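Local coordinates for protein DyP2 (PDB 4G2C) that acts as a haem dye peroxidase, probably using hydrogen peroxide to oxidise dyes and lignin-related compounds, and binds a manganese(II) ion, at residues 270-275 against 479-484; 53-58 against 89-94. All coordinates share one frame; numbering follows the deposited sequence.

Interaction 1 of 2, residues 270-275 against 479-484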
loop_
_atom_site.group_PDB
_atom_site.type_symbol
_atom_site.label_atom_id
_atom_site.label_comp_id
_atom_site.label_asym_id
_atom_site.label_seq_id
_atom_site.Cartn_x
_atom_site.Cartn_y
_atom_site.Cartn_z
ATOM N N TYR A 270 -5.859 10.851 4.373
ATOM C CA TYR A 270 -4.453 11.087 4.032
ATOM C C TYR A 270 -3.875 9.989 3.120
ATOM O O TYR A 270 -4.213 8.787 3.240
ATOM C CB TYR A 270 -3.591 11.212 5.294
ATOM C CG TYR A 270 -3.970 12.371 6.159
ATOM C CD1 TYR A 270 -3.555 13.668 5.846
ATOM C CD2 TYR A 270 -4.763 12.185 7.286
ATOM C CE1 TYR A 270 -3.914 14.742 6.645
ATOM C CE2 TYR A 270 -5.120 13.240 8.086
ATOM C CZ TYR A 270 -4.702 14.517 7.761
ATOM O OH TYR A 270 -5.065 15.577 8.562
ATOM N N PHE A 271 -2.996 10.417 2.219
ATOM C CA PHE A 271 -2.541 9.573 1.113
ATOM C C PHE A 271 -1.030 9.622 1.027
ATOM O O PHE A 271 -0.450 10.702 0.921
ATOM C CB PHE A 271 -3.170 10.080 -0.189
ATOM C CG PHE A 271 -2.841 9.261 -1.412
ATOM C CD1 PHE A 271 -3.350 7.979 -1.568
ATOM C CD2 PHE A 271 -2.062 9.799 -2.434
ATOM C CE1 PHE A 271 -3.061 7.247 -2.699
ATOM C CE2 PHE A 271 -1.778 9.078 -3.571
ATOM C CZ PHE A 271 -2.272 7.800 -3.709
ATOM N N VAL A 272 -0.395 8.455 1.112
ATOM C CA VAL A 272 1.055 8.346 0.946
ATOM C C VAL A 272 1.335 7.914 -0.472
ATOM O O VAL A 272 0.788 6.912 -0.916
ATOM C CB VAL A 272 1.676 7.252 1.849
ATOM C CG1 VAL A 272 3.204 7.385 1.875
ATOM C CG2 VAL A 272 1.105 7.301 3.243
ATOM N N PHE A 273 2.169 8.668 -1.186
ATOM C CA PHE A 273 2.724 8.208 -2.464
ATOM C C PHE A 273 4.245 8.122 -2.355
ATOM O O PHE A 273 4.900 9.107 -2.006
ATOM C CB PHE A 273 2.332 9.138 -3.627
ATOM C CG PHE A 273 2.765 8.625 -4.973
ATOM C CD1 PHE A 273 4.096 8.689 -5.358
ATOM C CD2 PHE A 273 1.852 8.046 -5.841
ATOM C CE1 PHE A 273 4.510 8.191 -6.592
ATOM C CE2 PHE A 273 2.255 7.550 -7.075
ATOM C CZ PHE A 273 3.585 7.625 -7.447
ATOM N N ARG A 274 4.801 6.941 -2.625
ATOM C CA ARG A 274 6.255 6.739 -2.617
ATOM C C ARG A 274 6.676 5.832 -3.788
ATOM O O ARG A 274 6.209 4.693 -3.894
ATOM C CB ARG A 274 6.711 6.086 -1.307
ATOM C CG ARG A 274 6.914 7.012 -0.115
ATOM C CD ARG A 274 6.904 6.230 1.216
ATOM N NE ARG A 274 8.163 5.525 1.486
ATOM C CZ ARG A 274 9.220 6.113 2.039
ATOM N NH1 ARG A 274 9.149 7.392 2.365
ATOM N NH2 ARG A 274 10.343 5.438 2.269
ATOM N N LYS A 275 7.566 6.327 -4.650
ATOM C CA LYS A 275 8.063 5.538 -5.782
ATOM C C LYS A 275 9.231 4.703 -5.301
ATOM O O LYS A 275 10.256 5.245 -4.867
ATOM C CB LYS A 275 8.512 6.447 -6.937
ATOM C CG LYS A 275 8.777 5.719 -8.256
ATOM C CD LYS A 275 9.363 6.666 -9.297
ATOM C CE LYS A 275 9.521 5.984 -10.659
ATOM N NZ LYS A 275 9.887 6.924 -11.762
ATOM N N GLY A 479 8.630 10.926 -3.211
ATOM C CA GLY A 479 7.237 10.754 -2.844
ATOM C C GLY A 479 6.714 11.978 -2.138
ATOM O O GLY A 479 7.473 12.932 -1.937
ATOM N N GLU A 480 5.429 11.965 -1.769
ATOM C CA GLU A 480 4.824 13.101 -1.054
ATOM C C GLU A 480 3.566 12.687 -0.299
ATOM O O GLU A 480 2.996 11.620 -0.566
ATOM C CB GLU A 480 4.524 14.255 -2.038
ATOM C CG GLU A 480 3.922 15.513 -1.413
ATOM C CD GLU A 480 4.765 16.108 -0.278
ATOM O OE1 GLU A 480 5.637 16.963 -0.548
ATOM O OE2 GLU A 480 4.541 15.740 0.891
ATOM N N TYR A 481 3.134 13.524 0.644
ATOM C CA TYR A 481 1.892 13.271 1.379
ATOM C C TYR A 481 0.769 14.180 0.900
ATOM O O TYR A 481 0.986 15.367 0.661
ATOM C CB TYR A 481 2.067 13.498 2.881
ATOM C CG TYR A 481 3.065 12.615 3.571
ATOM C CD1 TYR A 481 3.141 11.258 3.284
ATOM C CD2 TYR A 481 3.944 13.145 4.518
ATOM C CE1 TYR A 481 4.060 10.438 3.936
ATOM C CE2 TYR A 481 4.866 12.343 5.171
ATOM C CZ TYR A 481 4.926 10.986 4.878
ATOM O OH TYR A 481 5.840 10.176 5.527
ATOM N N PHE A 482 -0.433 13.616 0.804
ATOM C CA PHE A 482 -1.605 14.327 0.295
ATOM C C PHE A 482 -2.847 14.057 1.174
ATOM O O PHE A 482 -2.822 13.248 2.090
ATOM C CB PHE A 482 -1.941 13.851 -1.120
ATOM C CG PHE A 482 -0.825 14.024 -2.139
ATOM C CD1 PHE A 482 0.199 13.091 -2.244
ATOM C CD2 PHE A 482 -0.849 15.079 -3.037
ATOM C CE1 PHE A 482 1.198 13.229 -3.198
ATOM C CE2 PHE A 482 0.142 15.221 -3.988
ATOM C CZ PHE A 482 1.166 14.300 -4.072
ATOM N N PHE A 483 -3.944 14.718 0.855
ATOM C CA PHE A 483 -5.215 14.430 1.472
ATOM C C PHE A 483 -6.217 14.315 0.328
ATOM O O PHE A 483 -6.296 15.216 -0.511
ATOM C CB PHE A 483 -5.590 15.581 2.414
ATOM C CG PHE A 483 -6.845 15.349 3.205
ATOM C CD1 PHE A 483 -6.856 14.460 4.271
ATOM C CD2 PHE A 483 -8.004 16.039 2.905
ATOM C CE1 PHE A 483 -8.020 14.247 5.016
ATOM C CE2 PHE A 483 -9.166 15.842 3.648
ATOM C CZ PHE A 483 -9.174 14.943 4.705
ATOM N N MET A 484 -6.960 13.213 0.254
ATOM C CA MET A 484 -8.099 13.186 -0.659
ATOM C C MET A 484 -9.304 13.770 0.071
ATOM O O MET A 484 -9.833 13.165 0.995
ATOM C CB MET A 484 -8.438 11.785 -1.185
ATOM C CG MET A 484 -7.285 10.819 -1.371
ATOM S SD MET A 484 -5.907 11.251 -2.456
ATOM C CE MET A 484 -4.967 12.324 -1.389
HETATM O O HOH W 1 7.413 9.471 2.999
#

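Interaction 2 of 2, residues 53-58 against 89-94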
loop_
_atom_site.group_PDB
_atom_site.type_symbol
_atom_site.label_atom_id
_atom_site.label_comp_id
_atom_site.label_asym_id
_atom_site.label_seq_id
_atom_site.Cartn_x
_atom_site.Cartn_y
_atom_site.Cartn_z
ATOM N N GLU A 53 -20.483 11.452 -0.637
ATOM C CA GLU A 53 -19.514 12.539 -0.737
ATOM C C GLU A 53 -18.061 12.061 -0.638
ATOM O O GLU A 53 -17.133 12.860 -0.655
ATOM C CB GLU A 53 -19.807 13.610 0.306
ATOM C CG GLU A 53 -21.187 14.230 0.173
ATOM C CD GLU A 53 -21.309 15.167 -1.030
ATOM O OE1 GLU A 53 -20.358 15.253 -1.836
ATOM O OE2 GLU A 53 -22.366 15.818 -1.171
ATOM N N LEU A 54 -17.874 10.753 -0.555
ATOM C CA LEU A 54 -16.537 10.180 -0.422
ATOM C C LEU A 54 -15.993 9.773 -1.779
ATOM O O LEU A 54 -16.713 9.196 -2.588
ATOM C CB LEU A 54 -16.566 8.937 0.482
ATOM C CG LEU A 54 -15.185 8.456 0.933
ATOM C CD1 LEU A 54 -14.648 9.348 2.058
ATOM C CD2 LEU A 54 -15.196 6.992 1.358
ATOM N N GLN A 55 -14.709 10.036 -2.004
ATOM C CA GLN A 55 -14.028 9.505 -3.183
ATOM C C GLN A 55 -13.940 7.983 -3.140
ATOM O O GLN A 55 -13.879 7.396 -2.060
ATOM C CB GLN A 55 -12.613 10.077 -3.321
ATOM C CG GLN A 55 -12.528 11.573 -3.585
ATOM C CD GLN A 55 -11.104 11.991 -3.856
ATOM O OE1 GLN A 55 -10.391 11.323 -4.602
ATOM N NE2 GLN A 55 -10.669 13.078 -3.236
ATOM N N PRO A 56 -13.931 7.345 -4.328
ATOM C CA PRO A 56 -13.620 5.922 -4.505
ATOM C C PRO A 56 -12.170 5.605 -4.105
ATOM O O PRO A 56 -11.350 6.514 -3.896
ATOM C CB PRO A 56 -13.770 5.713 -6.021
ATOM C CG PRO A 56 -14.576 6.865 -6.512
ATOM C CD PRO A 56 -14.237 8.004 -5.610
ATOM N N ASN A 57 -11.872 4.312 -4.014
ATOM C CA ASN A 57 -10.520 3.806 -3.779
ATOM C C ASN A 57 -10.105 3.859 -2.307
ATOM O O ASN A 57 -9.043 3.359 -1.942
ATOM C CB ASN A 57 -9.491 4.514 -4.676
ATOM C CG ASN A 57 -8.184 3.730 -4.807
ATOM O OD1 ASN A 57 -8.177 2.492 -4.830
ATOM N ND2 ASN A 57 -7.077 4.445 -4.888
ATOM N N ILE A 58 -10.951 4.449 -1.460
ATOM C CA ILE A 58 -10.578 4.634 -0.069
ATOM C C ILE A 58 -11.091 3.488 0.810
ATOM O O ILE A 58 -10.303 2.713 1.326
ATOM C CB ILE A 58 -11.010 6.022 0.473
ATOM C CG1 ILE A 58 -10.280 7.143 -0.283
ATOM C CG2 ILE A 58 -10.699 6.126 1.957
ATOM C CD1 ILE A 58 -10.899 8.551 -0.112
ATOM N N GLY A 89 -16.662 17.535 -11.187
ATOM C CA GLY A 89 -17.667 17.157 -12.170
ATOM C C GLY A 89 -17.408 15.831 -12.869
ATOM O O GLY A 89 -18.331 15.197 -13.376
ATOM N N LEU A 90 -16.154 15.394 -12.905
ATOM C CA LEU A 90 -15.833 14.126 -13.562
ATOM C C LEU A 90 -15.737 12.968 -12.578
ATOM O O LEU A 90 -15.349 11.854 -12.949
ATOM C CB LEU A 90 -14.522 14.237 -14.342
ATOM C CG LEU A 90 -14.495 15.346 -15.404
ATOM C CD1 LEU A 90 -13.137 15.410 -16.077
ATOM C CD2 LEU A 90 -15.625 15.161 -16.441
ATOM N N MET A 91 -16.100 13.224 -11.328
ATOM C CA MET A 91 -15.838 12.263 -10.260
ATOM C C MET A 91 -17.078 11.511 -9.800
ATOM O O MET A 91 -18.148 12.091 -9.648
ATOM C CB MET A 91 -15.157 12.964 -9.079
ATOM C CG MET A 91 -13.797 13.534 -9.448
ATOM S SD MET A 91 -13.045 14.570 -8.185
ATOM C CE MET A 91 -12.714 13.330 -6.924
ATOM N N LYS A 92 -16.924 10.210 -9.579
ATOM C CA LYS A 92 -17.995 9.421 -9.000
ATOM C C LYS A 92 -17.753 9.250 -7.489
ATOM O O LYS A 92 -16.629 9.429 -7.002
ATOM C CB LYS A 92 -18.092 8.076 -9.716
ATOM C CG LYS A 92 -16.862 7.199 -9.537
ATOM C CD LYS A 92 -16.918 5.950 -10.406
ATOM C CE LYS A 92 -15.774 5.001 -10.070
ATOM N NZ LYS A 92 -15.497 4.036 -11.174
ATOM N N SER A 93 -18.805 8.914 -6.746
ATOM C CA SER A 93 -18.697 8.791 -5.291
ATOM C C SER A 93 -18.311 7.381 -4.881
ATOM O O SER A 93 -18.424 6.436 -5.665
ATOM C CB SER A 93 -20.036 9.107 -4.639
ATOM O OG SER A 93 -21.018 8.216 -5.140
ATOM N N ALA A 94 -17.884 7.240 -3.636
ATOM C CA ALA A 94 -17.674 5.918 -3.076
ATOM C C ALA A 94 -18.871 5.020 -3.379
ATOM O O ALA A 94 -18.706 3.888 -3.864
ATOM C CB ALA A 94 -17.444 6.008 -1.582
#

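Interaction 1 of 2, residues 270-275 against 479-484
Phe271 and Phe482 lie opposite each other as a hydrogen-bonded antiparallel pair where strand 474-484 pairs with strand 267-278. This sheet belongs to the second half of the two-sheet alpha+beta fold expected of dye-decolourising peroxidases. Phe482 CD1 comes up at the edge of the Phe271 ring, 4.0 Å from CD2. Phe271 CG, anti to the backbone N (chi1 -177°), lies beside the carbonyl carbon, which brings the ring to the sulfur that the Met484 chain, bent at chi2 and chi3, folds back toward it. Met484 SD sits obliquely 4.3 Å from the Phe271 ring centroid, a Met-aromatic contact. Strand 166-172 of the other sheet packs on Phe271 and Phe482, so bulky apolar groups suit this face.

The opposite face carries Tyr270, Val272, Tyr481 and Phe483. Phe483 turns its edge to the face of Tyr270, CD1 lying 3.7 Å from Tyr270 CD1 with the planes at 62°. Val272 CG1 touches the in-plane edge of Tyr481 at CE1, and Phe416 of helix 416-424 covers both residues. Two pairs of backbone bonds join the strands, Phe271 with Phe482 and Phe273 with Glu480. Beside them Gly479 CA comes within 3.0 Å of Phe273 O, too close to leave room for a beta carbon.

Outward, Glu480 OE2 uses its anti lone pair to accept Tyr481 N at 2.6 Å, and also receives Ala141 N. Arg274, paired with Asp150 through NH2 and lying about 5 Å from the haem by its nearest side-chain atoms, turns NH1 back to a water. That water, in the guanidinium plane, accepts from Arg274 NH1 at 2.8 Å and is also hydrogen-bonded to Tyr481 OH at 3.1 Å.

Interaction 2 of 2, residues 53-58 against 89-94
Pro56 and Lys92 cross at an angle, the CG of the proline ring resting 3.8 Å from Lys92 CG. The CD and CG methylenes of the same ring pack against the backbone, Pro56 CD lying 3.1 Å from Lys92 O, and the closed ring limits the freedom of its own chain there. Beyond CG the lysine chain runs out extended, taking NZ past the proline to Glu100, His62, Thr112 and Pro113, so its methylenes pack while its charge is held elsewhere. A glycine in place of Pro56 would probably open a gap beside Lys92 CG and leave the backbone of 53-58 freer to turn.

Nearby, Met91, bent at chi3, lays its methyl CE against the amide end of Gln55, 3.7 Å from CD. The Gln55 chain, extended beyond CG, carries NE2 on to Pro485 O and Val117 O; those bonds hold the amide while the flexible thioether fits against its carbon. Elsewhere along the contact, Leu54 CB meets Ala94 CB at 3.7 Å; alanine suits the place because it ends at this methyl, with Leu54 CD2 also against it.

The two segments share one hydrogen bond, Ala94 N to Leu54 O, modelled at 2.5 Å, a length that is doubtfully short. Ser93, with OG set between its backbone N and carbonyl carbon (chi1 59°), reaches Thr96 N. Ser93 is thus the N-cap of helix 94-107, and Leu54 O, from the loop after helix 45-53, takes the N-H of the next residue, in the DyP alpha+beta barrel domain.

How the interactions relate
Interaction 1 lies deep in the chain and is a regular strand pair, bound by a ladder of backbone bonds and by aromatic rings meeting edge-to-face and obliquely; every touching residue is buried. Interaction 2, about 19 Å from the chain centre against 11 Å, joins two loops with one backbone bond and mixed side-chain packing at a helix start, and its Met91 and Lys92 are partly exposed. Their centres are about 17 Å apart, yet they meet: Met484 CB packs 3.3 Å from Gln55 NE2, and Ile58 also touches Met484. The C-terminal end of strand 474-484 thus abuts the loop 53-58, and the following helix 487-491 covers Met91 and Glu53.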